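Local coordinates for protein methionine gamma-lyase (Trichomonas vaginalis, PDB 1E5E) that is a PLP-dependent enzyme of the Cys/Met metabolism family, with a ligand pocket completed by a second subunit, at residues D184-S189 with A207-N212; P190-P195 with M305-S310; S85-I90 with C109-T114. All blocks are in the same frame, centred on the assembly; numbering follows the deposited sequence. Where two conformers were deposited one is given.

Interaction 1. Residues D184-S189 with A207-N212; sequences DNTFCS and ATKYIN. With PPJ (N-(hydroxy{3-hydroxy-2-methyl-5-[(phosphonooxy)methyl]pyridin-4-yl}methyl)norvaline), chain C.
Thr-186 and Lys-209 meet where the loops after the adjacent parallel strands 180-184 and 202-206 leave the large sheet, the usual site of the ligand pocket in fold-type I PLP enzymes. In the lysine conformer given, the threonine methyl CG2 presses on Lys-209 CG at 3.5 Å, tighter than ordinary van der Waals contact, and the two side chains slant across each other. With chi1 at -60°, CG2 lies anti to the backbone N, while Thr-186 OG1 stays beside that N and donates to Asp-184 OD1 over 2.5 Å; OG1 is also bonded to the backbone N of Ser-206. Asp-184 OD1 takes a second bond from Thr-186 N at 3.1 Å, closing an Asx turn. Aspartate suits this place because the doubly gripped OD1 fixes the carboxylate, leaving Asp-184 OD2 2.6 Å from N1 of PPJ.

Lys-209 starts toward the opposite loop but in this conformer bends at chi2 (-49°), which carries CE to the ligand; NZ is hydrogen-bonded to Ser-338 and to Tyr-56 of the second subunit. Thr-208, short and hydroxylated, donates from OG1 to the phosphate oxygen OP1. Farther from the pocket, Tyr-210 brings its ring, CD2 and CE2 leading, to the carbonyl oxygens of Thr-186 and Phe-187, and its OH bonds Ser-310. There the ring edge meets a backbone oxygen near its own plane, Tyr-210 CD2 lying 3.6 Å from Thr-186 O.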
# COMPACT_ATOMS: atom_id res chain seq x y z
N ASP A 184 -29.96 -6.12 -2.75
CA ASP A 184 -28.56 -5.92 -3.17
C ASP A 184 -28.56 -4.65 -4.03
O ASP A 184 -29.08 -4.60 -5.15
CB ASP A 184 -27.99 -7.15 -3.85
CG ASP A 184 -26.59 -6.97 -4.41
OD1 ASP A 184 -26.12 -5.82 -4.55
OD2 ASP A 184 -25.99 -7.99 -4.82
N ASN A 185 -28.03 -3.57 -3.47
CA ASN A 185 -28.06 -2.22 -4.01
C ASN A 185 -26.81 -1.82 -4.75
O ASN A 185 -26.58 -0.63 -4.97
CB ASN A 185 -28.33 -1.23 -2.85
CG ASN A 185 -28.83 0.13 -3.30
OD1 ASN A 185 -29.57 0.21 -4.30
ND2 ASN A 185 -28.43 1.23 -2.65
N THR A 186 -26.03 -2.81 -5.19
CA THR A 186 -24.78 -2.59 -5.89
C THR A 186 -24.92 -1.76 -7.16
O THR A 186 -24.18 -0.82 -7.34
CB THR A 186 -24.20 -3.96 -6.34
OG1 THR A 186 -23.94 -4.78 -5.20
CG2 THR A 186 -22.89 -3.77 -7.10
N PHE A 187 -25.84 -2.12 -8.04
CA PHE A 187 -26.05 -1.41 -9.31
C PHE A 187 -26.46 0.02 -9.07
O PHE A 187 -26.04 0.85 -9.88
CB PHE A 187 -27.08 -2.09 -10.21
CG PHE A 187 -26.51 -3.21 -11.02
CD1 PHE A 187 -25.35 -3.88 -10.62
CD2 PHE A 187 -27.18 -3.66 -12.14
CE1 PHE A 187 -24.83 -4.91 -11.37
CE2 PHE A 187 -26.65 -4.69 -12.92
CZ PHE A 187 -25.48 -5.31 -12.54
N CYS A 188 -27.15 0.34 -7.98
CA CYS A 188 -27.49 1.75 -7.79
C CYS A 188 -26.46 2.57 -7.04
O CYS A 188 -26.20 3.75 -7.40
CB CYS A 188 -28.79 1.82 -7.00
SG CYS A 188 -30.30 1.32 -7.84
N SER A 189 -25.96 2.04 -5.94
CA SER A 189 -25.05 2.70 -5.01
C SER A 189 -25.96 3.54 -4.12
O SER A 189 -27.05 3.89 -4.55
CB SER A 189 -23.93 3.56 -5.62
OG SER A 189 -24.38 4.91 -5.78
N ALA A 207 -18.84 -3.69 -2.93
CA ALA A 207 -18.17 -2.39 -2.93
C ALA A 207 -17.06 -2.39 -3.98
O ALA A 207 -16.64 -1.34 -4.50
CB ALA A 207 -17.62 -2.05 -1.54
N THR A 208 -16.79 -3.55 -4.58
CA THR A 208 -15.92 -3.73 -5.70
C THR A 208 -16.35 -2.91 -6.91
O THR A 208 -15.54 -2.64 -7.83
CB THR A 208 -15.96 -5.21 -6.17
OG1 THR A 208 -15.81 -6.04 -5.01
CG2 THR A 208 -14.94 -5.52 -7.27
N LYS A 209 -17.63 -2.55 -6.97
CA LYS A 209 -18.15 -1.84 -8.13
C LYS A 209 -18.13 -0.34 -7.92
O LYS A 209 -17.02 0.18 -7.76
CB LYS A 209 -19.55 -2.38 -8.48
CG LYS A 209 -19.68 -3.89 -8.37
CD LYS A 209 -18.56 -4.60 -9.08
CE LYS A 209 -18.76 -6.10 -9.25
NZ LYS A 209 -17.45 -6.72 -9.61
N TYR A 210 -19.26 0.36 -8.02
CA TYR A 210 -19.28 1.81 -8.00
C TYR A 210 -18.69 2.48 -6.77
O TYR A 210 -18.04 3.50 -6.88
CB TYR A 210 -20.75 2.31 -8.12
CG TYR A 210 -21.30 2.06 -9.51
CD1 TYR A 210 -20.98 2.87 -10.58
CD2 TYR A 210 -22.14 0.99 -9.75
CE1 TYR A 210 -21.49 2.62 -11.84
CE2 TYR A 210 -22.66 0.72 -11.01
CZ TYR A 210 -22.33 1.54 -12.06
OH TYR A 210 -22.84 1.27 -13.32
N ILE A 211 -18.96 1.98 -5.57
CA ILE A 211 -18.55 2.60 -4.32
C ILE A 211 -17.02 2.83 -4.30
O ILE A 211 -16.59 3.98 -4.22
CB ILE A 211 -19.09 1.84 -3.09
CG1 ILE A 211 -20.63 1.97 -2.99
CG2 ILE A 211 -18.45 2.40 -1.81
CD1 ILE A 211 -21.33 1.04 -2.02
N ASN A 212 -16.21 1.82 -4.51
CA ASN A 212 -14.78 1.97 -4.67
C ASN A 212 -14.55 2.69 -5.99
O ASN A 212 -13.81 3.67 -6.00
CB ASN A 212 -14.05 0.64 -4.66
CG ASN A 212 -12.55 0.88 -4.83
OD1 ASN A 212 -12.02 1.60 -3.97
ND2 ASN A 212 -11.99 0.35 -5.92
N1 PPJ C . -23.72 -8.49 -6.04
C2 PPJ C . -23.80 -8.00 -7.29
C6 PPJ C . -22.69 -9.30 -5.67
C2A PPJ C . -24.98 -7.53 -7.91
C3 PPJ C . -22.68 -8.22 -8.11
O3 PPJ C . -22.84 -7.86 -9.36
C4 PPJ C . -21.52 -8.87 -7.67
C4A PPJ C . -20.45 -9.05 -8.60
C5 PPJ C . -21.52 -9.50 -6.43
N PPJ C . -20.62 -9.08 -9.93
C5A PPJ C . -20.36 -10.05 -5.80
OP4 PPJ C . -19.60 -9.09 -5.40
P PPJ C . -18.06 -9.49 -5.36
OP1 PPJ C . -17.33 -8.21 -4.75
OP2 PPJ C . -17.58 -9.81 -6.81
OP3 PPJ C . -17.81 -10.75 -4.42
CA PPJ C . -19.60 -9.16 -10.84
CB PPJ C . -18.48 -10.09 -10.68
C PPJ C . -20.05 -9.11 -12.20
CG PPJ C . -18.65 -11.56 -10.78
CD PPJ C . -18.18 -12.00 -12.09
O PPJ C . -21.31 -9.08 -12.40
OXT PPJ C . -19.29 -8.64 -13.15

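Interaction 2. Residues P190-P195 with M305-S310; sequences PMITNP and MRMYGS. Unlike the reference sequence in segment 305-310: Tyr-308 (reference Ser). With SO4 (sulfate ion), chain D.
Ile-192 reaches the 305-310 loop with both branches, because chi1 (-76°) sets CG2 anti to its backbone N and the extended chi2 of 180° drives CD1 onward in a different direction. Ile-192 CG2 lies 3.6 Å from Met-305 CB and also touches Met-307 O. Ile-192 CD1 ends 3.6 Å from Gly-309 CA, and CG1 packs on Met-307 CB, the isoleucine and Met-307 side chains crossing at about a right angle. A beta-branched residue fits this place, since the two branches spread over Met-305, Met-307 and Gly-309. Gly-309 fits too: at its backbone angles a beta carbon would press on the carbonyl O of Tyr-308.

One backbone bond joins the loops, Arg-306 N to Ile-192 O, 2.9 Å long and nearly straight at 165°. The arginine chain, extended from CG to NE, runs across the 190-194 loop, past the backbone oxygens of Pro-190, Met-191 and Ile-192. Arg-306 NH2 comes within 3.6 Å of Asn-194 OD1 and forms a long, weak ion pair with Asp-197. Asn-194 ND2 is hydrogen-bonded to Glu-75 and, weakly, to Pro-190 O and Thr-193 O. Thr-193 OG1 is hydrogen-bonded to Gln-304 O at the end of helix 298-304.

Apolar branches and one firm backbone bond thus join the loop after strand 180-184 to the one linking helix 298-304 to strand 311-316; the exposed guanidinium end adds looser polar approaches, while the aliphatic part of Arg-306 lies along the backbone.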
# COMPACT_ATOMS: atom_id res chain seq x y z
N PRO A 190 -25.49 4.02 -2.97
CA PRO A 190 -26.24 4.83 -2.06
C PRO A 190 -26.53 6.20 -2.65
O PRO A 190 -27.38 6.91 -2.11
CB PRO A 190 -25.36 4.98 -0.79
CG PRO A 190 -24.33 3.91 -0.89
CD PRO A 190 -24.18 3.59 -2.37
N MET A 191 -25.91 6.56 -3.78
CA MET A 191 -26.18 7.85 -4.36
C MET A 191 -27.49 7.78 -5.13
O MET A 191 -28.02 8.85 -5.39
CB MET A 191 -25.14 8.28 -5.38
CG MET A 191 -23.81 8.75 -4.90
SD MET A 191 -23.92 10.03 -3.62
CE MET A 191 -23.64 8.96 -2.23
N ILE A 192 -27.92 6.60 -5.54
CA ILE A 192 -29.08 6.56 -6.44
C ILE A 192 -30.29 6.08 -5.64
O ILE A 192 -31.39 6.58 -5.81
CB ILE A 192 -28.77 5.67 -7.66
CG1 ILE A 192 -27.84 6.44 -8.64
CG2 ILE A 192 -30.04 5.21 -8.36
CD1 ILE A 192 -27.45 5.69 -9.89
N THR A 193 -30.06 5.09 -4.80
CA THR A 193 -31.14 4.54 -4.00
C THR A 193 -30.75 4.24 -2.57
O THR A 193 -29.68 3.70 -2.31
CB THR A 193 -31.60 3.19 -4.64
OG1 THR A 193 -32.18 3.44 -5.94
CG2 THR A 193 -32.74 2.59 -3.82
N ASN A 194 -31.66 4.47 -1.66
CA ASN A 194 -31.53 4.04 -0.26
C ASN A 194 -32.71 3.09 -0.04
O ASN A 194 -33.83 3.48 0.33
CB ASN A 194 -31.63 5.22 0.71
CG ASN A 194 -30.42 6.14 0.63
OD1 ASN A 194 -30.49 7.33 0.99
ND2 ASN A 194 -29.26 5.67 0.17
N PRO A 195 -32.54 1.80 -0.28
CA PRO A 195 -33.63 0.85 -0.20
C PRO A 195 -34.37 0.84 1.12
O PRO A 195 -35.60 0.57 1.05
CB PRO A 195 -33.02 -0.50 -0.55
CG PRO A 195 -31.74 -0.14 -1.28
CD PRO A 195 -31.27 1.17 -0.74
N MET A 305 -35.03 5.53 -7.92
CA MET A 305 -33.70 5.95 -8.33
C MET A 305 -33.56 7.44 -8.56
O MET A 305 -34.28 8.00 -9.39
CB MET A 305 -33.36 5.18 -9.65
CG MET A 305 -33.53 3.68 -9.47
SD MET A 305 -33.29 2.70 -10.97
CE MET A 305 -31.54 3.01 -11.22
N ARG A 306 -32.62 8.11 -7.91
CA ARG A 306 -32.43 9.53 -8.13
C ARG A 306 -31.80 9.77 -9.50
O ARG A 306 -31.83 10.92 -9.97
CB ARG A 306 -31.54 10.18 -7.07
CG ARG A 306 -31.94 9.79 -5.66
CD ARG A 306 -31.31 10.68 -4.57
NE ARG A 306 -31.96 10.28 -3.30
CZ ARG A 306 -31.70 9.18 -2.60
NH1 ARG A 306 -30.77 8.27 -2.90
NH2 ARG A 306 -32.41 8.98 -1.50
N MET A 307 -31.01 8.79 -9.99
CA MET A 307 -30.39 8.87 -11.30
C MET A 307 -30.67 7.52 -11.95
O MET A 307 -30.93 6.60 -11.17
CB MET A 307 -28.88 9.15 -11.30
CG MET A 307 -28.69 10.60 -10.83
SD MET A 307 -27.02 11.18 -10.88
CE MET A 307 -26.27 10.31 -9.51
N TYR A 308 -30.53 7.38 -13.26
CA TYR A 308 -30.85 6.09 -13.84
C TYR A 308 -29.67 5.15 -13.95
O TYR A 308 -29.85 4.05 -14.51
CB TYR A 308 -31.59 6.29 -15.18
CG TYR A 308 -32.97 6.90 -14.96
CD1 TYR A 308 -33.31 8.17 -15.42
CD2 TYR A 308 -33.94 6.17 -14.29
CE1 TYR A 308 -34.59 8.68 -15.23
CE2 TYR A 308 -35.22 6.66 -14.08
CZ TYR A 308 -35.52 7.92 -14.58
OH TYR A 308 -36.78 8.41 -14.34
N GLY A 309 -28.51 5.52 -13.41
CA GLY A 309 -27.42 4.54 -13.34
C GLY A 309 -26.60 4.47 -14.62
O GLY A 309 -26.91 5.15 -15.59
N SER A 310 -25.55 3.65 -14.60
CA SER A 310 -24.69 3.62 -15.78
C SER A 310 -24.64 2.22 -16.37
O SER A 310 -23.87 2.07 -17.30
CB SER A 310 -23.32 4.20 -15.43
OG SER A 310 -22.51 3.21 -14.81
S SO4 D . -37.67 11.30 -16.19
O1 SO4 D . -37.00 12.18 -17.20
O2 SO4 D . -37.75 9.89 -16.69
O3 SO4 D . -39.10 11.80 -16.00
O4 SO4 D . -36.95 11.41 -14.88

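Interaction 3. Residues S85-I90 with C109-T114; sequences SGMGAI and CLYGCT. With PPJ (N-(hydroxy{3-hydroxy-2-methyl-5-[(phosphonooxy)methyl]pyridin-4-yl}methyl)norvaline), chain C.
Met-87 and Tyr-111 make a Met-aromatic contact: Met-87 SD lies at the edge of the tyrosine ring, 4.1 Å from Tyr-111 CE2 and 5.2 Å from the centroid. Bends at chi2 (-40°) and chi3 (-64°) turn the flexible methionine back onto the start of helix 112-124, bringing Met-87 CE to 3.7 Å from Thr-114 CA and SD onto Cys-113 CB. Ile-90 adds a second van der Waals touch, CD1 to Thr-114 OG1, the two beta-branched side chains crossing nearly at a right angle.

Polar bonds serve the ligand and the helix start. The phosphate of PPJ sits at the N-terminus of helix 86-97, where Gly-86 N donates to OP1 and Met-87 N to OP3, each at 2.8 Å; the helix end probably adds a favourable field. Gly-86 suits the spot because a beta carbon would run into OP4. Ser-85 is the N-cap, its OG accepting from Gly-88 N at 3.0 Å.

One link is covalent: Tyr-111 OH is joined to CG of PPJ at 1.4 Å, and Arg-58 of the second subunit hydrogen-bonds to the same oxygen. The ligand's N lies over one ring face and Cys-113 N over the opposite one, both offset toward the rim.

Within the fold, the N-terminal turns of helices 86-97 and 112-124 meet here; Ile-90 and Thr-114 both lean on Tyr-152 of strand 148-154, and Met-87 touches Lys-238 of the second subunit.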
# COMPACT_ATOMS: atom_id res chain seq x y z
N SER A 85 -15.48 -9.18 0.18
CA SER A 85 -16.06 -9.36 -1.13
C SER A 85 -17.58 -9.21 -1.00
O SER A 85 -18.14 -9.40 0.07
CB SER A 85 -15.79 -10.68 -1.85
OG SER A 85 -16.37 -11.74 -1.12
N GLY A 86 -18.14 -8.77 -2.11
CA GLY A 86 -19.61 -8.66 -2.17
C GLY A 86 -20.20 -10.04 -1.83
O GLY A 86 -21.13 -10.10 -1.04
N MET A 87 -19.63 -11.16 -2.34
CA MET A 87 -20.20 -12.47 -1.94
C MET A 87 -20.13 -12.69 -0.44
O MET A 87 -21.04 -13.22 0.23
CB MET A 87 -19.50 -13.60 -2.71
CG MET A 87 -19.80 -13.72 -4.20
SD MET A 87 -21.56 -13.44 -4.59
CE MET A 87 -22.31 -14.84 -3.72
N GLY A 88 -18.99 -12.23 0.16
CA GLY A 88 -18.86 -12.38 1.62
C GLY A 88 -19.90 -11.59 2.39
O GLY A 88 -20.28 -11.95 3.50
N ALA A 89 -20.29 -10.42 1.87
CA ALA A 89 -21.30 -9.61 2.50
C ALA A 89 -22.64 -10.37 2.41
O ALA A 89 -23.31 -10.49 3.44
CB ALA A 89 -21.48 -8.24 1.86
N ILE A 90 -22.94 -10.91 1.23
CA ILE A 90 -24.17 -11.67 1.08
C ILE A 90 -24.18 -12.92 1.98
O ILE A 90 -25.15 -13.18 2.72
CB ILE A 90 -24.42 -12.04 -0.39
CG1 ILE A 90 -24.68 -10.76 -1.24
CG2 ILE A 90 -25.63 -12.97 -0.49
CD1 ILE A 90 -24.29 -10.95 -2.69
N CYS A 109 -33.81 -13.50 -10.91
CA CYS A 109 -32.76 -12.87 -11.72
C CYS A 109 -31.73 -12.21 -10.79
O CYS A 109 -31.95 -11.05 -10.38
CB CYS A 109 -33.28 -11.83 -12.71
SG CYS A 109 -32.00 -11.26 -13.87
N LEU A 110 -30.65 -12.90 -10.52
CA LEU A 110 -29.59 -12.43 -9.65
C LEU A 110 -28.24 -12.57 -10.38
O LEU A 110 -28.04 -13.29 -11.38
CB LEU A 110 -29.44 -13.35 -8.44
CG LEU A 110 -30.63 -13.71 -7.57
CD1 LEU A 110 -30.26 -14.68 -6.46
CD2 LEU A 110 -31.22 -12.41 -6.98
N TYR A 111 -27.31 -11.89 -9.74
CA TYR A 111 -25.91 -12.14 -10.13
C TYR A 111 -25.66 -13.64 -10.14
O TYR A 111 -26.01 -14.34 -9.19
CB TYR A 111 -25.00 -11.44 -9.11
CG TYR A 111 -23.55 -11.71 -9.36
CD1 TYR A 111 -23.00 -11.59 -10.64
CD2 TYR A 111 -22.72 -12.09 -8.33
CE1 TYR A 111 -21.67 -11.82 -10.87
CE2 TYR A 111 -21.36 -12.31 -8.52
CZ TYR A 111 -20.85 -12.18 -9.79
OH TYR A 111 -19.49 -12.40 -9.96
N GLY A 112 -24.93 -14.14 -11.12
CA GLY A 112 -24.66 -15.57 -11.18
C GLY A 112 -24.19 -16.24 -9.90
O GLY A 112 -24.78 -17.26 -9.49
N CYS A 113 -23.15 -15.72 -9.23
CA CYS A 113 -22.63 -16.36 -8.04
C CYS A 113 -23.61 -16.33 -6.89
O CYS A 113 -23.64 -17.30 -6.13
CB CYS A 113 -21.22 -15.81 -7.65
SG CYS A 113 -20.13 -15.43 -9.06
N THR A 114 -24.43 -15.31 -6.72
CA THR A 114 -25.42 -15.35 -5.65
C THR A 114 -26.44 -16.47 -5.87
O THR A 114 -26.89 -17.20 -4.98
CB THR A 114 -26.20 -14.03 -5.58
OG1 THR A 114 -25.34 -12.91 -5.67
CG2 THR A 114 -26.99 -14.00 -4.28
N1 PPJ C . -23.72 -8.49 -6.04
C2 PPJ C . -23.80 -8.00 -7.29
C6 PPJ C . -22.69 -9.30 -5.67
C2A PPJ C . -24.98 -7.53 -7.91
C3 PPJ C . -22.68 -8.22 -8.11
O3 PPJ C . -22.84 -7.86 -9.36
C4 PPJ C . -21.52 -8.87 -7.67
C4A PPJ C . -20.45 -9.05 -8.60
C5 PPJ C . -21.52 -9.50 -6.43
N PPJ C . -20.62 -9.08 -9.93
C5A PPJ C . -20.36 -10.05 -5.80
OP4 PPJ C . -19.60 -9.09 -5.40
P PPJ C . -18.06 -9.49 -5.36
OP1 PPJ C . -17.33 -8.21 -4.75
OP2 PPJ C . -17.58 -9.81 -6.81
OP3 PPJ C . -17.81 -10.75 -4.42
CA PPJ C . -19.60 -9.16 -10.84
CB PPJ C . -18.48 -10.09 -10.68
C PPJ C . -20.05 -9.11 -12.20
CG PPJ C . -18.65 -11.56 -10.78
CD PPJ C . -18.18 -12.00 -12.09
O PPJ C . -21.31 -9.08 -12.40
OXT PPJ C . -19.29 -8.64 -13.15

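Interactions 1 and 3 are buried around one PPJ molecule and approach it from different parts of the large sheet: the first by loops following two parallel strands, the third by two helix starts. Both also touch the second subunit. Interaction 2 lies farther from the chain's centre, is touched by no other chain and includes an exposed arginine. Its segment 190-195 follows directly on 184-189 of interaction 1, and the two are joined through Tyr-210 with Ser-310 and Asn-185 with Thr-193. Across their segments, interactions 1 and 3 rely on van der Waals contact, with a sulfur-aromatic one in interaction 3, many of their polar groups serving the ligand, whereas interaction 2 has a direct backbone bond.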